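PDB 2JD4: laminin subunit ALPHA-1 from Mus musculus, which contributes its paired LG4-5 domains to a basement-membrane laminin and probably mediates its attachment to the cell surface. Local coordinates for residues A[69-74]-A[156-161]. The protein carries 4 engineered substitutions. Numbering follows the deposited sequence.
With MG (magnesium ion), chain C.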
# COMPACT_ATOMS: atom_id res chain seq x y z
N MET A 69 -24.40 -15.98 -6.79
CA MET A 69 -25.70 -15.33 -6.92
C MET A 69 -26.11 -14.70 -5.59
O MET A 69 -26.97 -13.82 -5.55
CB MET A 69 -26.75 -16.34 -7.38
CG MET A 69 -27.37 -16.01 -8.73
SD MET A 69 -26.16 -15.54 -9.99
CE MET A 69 -25.58 -17.16 -10.54
N ASP A 70 -25.50 -15.18 -4.51
CA ASP A 70 -25.74 -14.66 -3.16
C ASP A 70 -24.37 -14.20 -2.65
O ASP A 70 -23.37 -14.86 -2.91
CB ASP A 70 -26.26 -15.76 -2.23
CG ASP A 70 -27.72 -16.11 -2.47
OD1 ASP A 70 -28.07 -16.40 -3.63
OD2 ASP A 70 -28.50 -16.09 -1.49
N TYR A 71 -24.33 -13.09 -1.93
CA TYR A 71 -23.06 -12.60 -1.38
C TYR A 71 -23.25 -11.52 -0.34
O TYR A 71 -24.34 -10.98 -0.18
CB TYR A 71 -22.15 -12.08 -2.51
CG TYR A 71 -22.67 -10.84 -3.20
CD1 TYR A 71 -22.66 -9.60 -2.57
CD2 TYR A 71 -23.23 -10.91 -4.48
CE1 TYR A 71 -23.19 -8.46 -3.18
CE2 TYR A 71 -23.76 -9.78 -5.11
CZ TYR A 71 -23.74 -8.56 -4.45
OH TYR A 71 -24.28 -7.45 -5.04
N ALA A 72 -22.17 -11.22 0.38
CA ALA A 72 -22.15 -10.17 1.39
C ALA A 72 -20.70 -9.70 1.47
O ALA A 72 -19.79 -10.52 1.50
CB ALA A 72 -22.61 -10.72 2.74
N THR A 73 -20.50 -8.39 1.51
CA THR A 73 -19.15 -7.84 1.57
C THR A 73 -19.07 -6.49 2.28
O THR A 73 -20.07 -5.76 2.38
CB THR A 73 -18.56 -7.70 0.14
OG1 THR A 73 -17.22 -7.20 0.21
CG2 THR A 73 -19.40 -6.74 -0.69
N LEU A 74 -17.89 -6.19 2.81
CA LEU A 74 -17.61 -4.92 3.48
C LEU A 74 -16.34 -4.40 2.80
O LEU A 74 -15.30 -5.07 2.82
CB LEU A 74 -17.35 -5.12 4.98
CG LEU A 74 -16.91 -3.86 5.74
CD1 LEU A 74 -18.06 -2.86 5.78
CD2 LEU A 74 -16.47 -4.20 7.15
N ARG A 156 -17.53 -11.51 -8.65
CA ARG A 156 -18.44 -10.79 -9.54
C ARG A 156 -19.46 -9.93 -8.79
O ARG A 156 -19.89 -10.25 -7.68
CB ARG A 156 -19.18 -11.78 -10.45
CG ARG A 156 -18.27 -12.69 -11.27
CD ARG A 156 -19.01 -13.38 -12.41
NE ARG A 156 -20.08 -14.26 -11.94
CZ ARG A 156 -19.90 -15.50 -11.48
NH1 ARG A 156 -18.69 -16.04 -11.44
NH2 ARG A 156 -20.95 -16.20 -11.07
N ASN A 157 -19.84 -8.82 -9.42
CA ASN A 157 -20.83 -7.89 -8.89
C ASN A 157 -20.59 -7.21 -7.54
O ASN A 157 -21.54 -6.99 -6.78
CB ASN A 157 -22.21 -8.55 -8.91
CG ASN A 157 -22.66 -8.93 -10.32
OD1 ASN A 157 -22.57 -8.13 -11.25
ND2 ASN A 157 -23.13 -10.16 -10.48
N ILE A 158 -19.34 -6.89 -7.23
CA ILE A 158 -19.05 -6.17 -5.99
C ILE A 158 -18.13 -4.99 -6.34
O ILE A 158 -17.48 -4.41 -5.47
CB ILE A 158 -18.39 -7.07 -4.89
CG1 ILE A 158 -16.97 -7.47 -5.27
CG2 ILE A 158 -19.25 -8.30 -4.66
CD1 ILE A 158 -16.28 -8.30 -4.19
N GLY A 159 -18.11 -4.64 -7.63
CA GLY A 159 -17.31 -3.52 -8.09
C GLY A 159 -15.84 -3.80 -8.34
O GLY A 159 -15.43 -4.95 -8.47
N THR A 160 -15.05 -2.73 -8.40
CA THR A 160 -13.62 -2.85 -8.66
C THR A 160 -12.77 -2.94 -7.40
O THR A 160 -11.58 -3.23 -7.49
CB THR A 160 -13.09 -1.65 -9.47
OG1 THR A 160 -13.32 -0.45 -8.74
CG2 THR A 160 -13.80 -1.56 -10.83
N ILE A 161 -13.37 -2.69 -6.23
CA ILE A 161 -12.61 -2.74 -4.98
C ILE A 161 -12.50 -4.18 -4.48
O ILE A 161 -13.12 -4.57 -3.50
CB ILE A 161 -13.26 -1.87 -3.87
CG1 ILE A 161 -13.46 -0.43 -4.37
CG2 ILE A 161 -12.36 -1.83 -2.63
CD1 ILE A 161 -12.18 0.26 -4.80
MG MG C . -30.70 -16.57 -1.25
O HOH W 1 -30.51 -17.37 -3.45
O HOH W 2 -32.93 -16.82 -1.17
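Ile158 lays its CG2 methyl over one face of the Tyr71 ring, a CH-pi contact with the carbon 4.3 Å from the ring centroid and 14° off the normal. The methyl is shifted toward the rim, where CD1 of Tyr71 is 4.2 Å from it. That same CG2 also meets Thr73, with Thr73 CG2 4.3 Å away, so a single branch of Ile158 bridges two residues of strand 71-77 that point to the same side of the sheet. The Tyr71 ring owes its place to a side chain turned between the backbone N and the carbonyl carbon (chi1 66°). Near its phenol end comes the loop backbone: Asn157 O is 3.3 Å from Tyr71 OH, approaching the ring obliquely, and CB of Asn157 is 4.3 Å from CE2 of Tyr71.

Tyr71 OH is hydrogen-bonded to Arg91 NH1, and Thr73 OG1 to the carbonyl O of Tyr61. Gln75, farther along the strand, uses its NE2 to hold the carbonyls of Ile158 and Ile161, tying the loop to the sheet; Gln68 OE1 accepts a hydrogen bond from Arg156 N.

Just before the strand, Asp70 binds magnesium through OD2 at 2.3 Å, and its OD1 accepts a 2.6 Å hydrogen bond from a water that is itself a metal ligand, which would help fix the carboxylate's rotation. Leu87 O, Thr137 O and Asp139 complete the protein ligands, from other parts of the domain. Here part of the long loop between strands 143-146 and 167-174 lies against one sheet of the laminin G beta-sandwich at strand 71-77, close to its magnesium site.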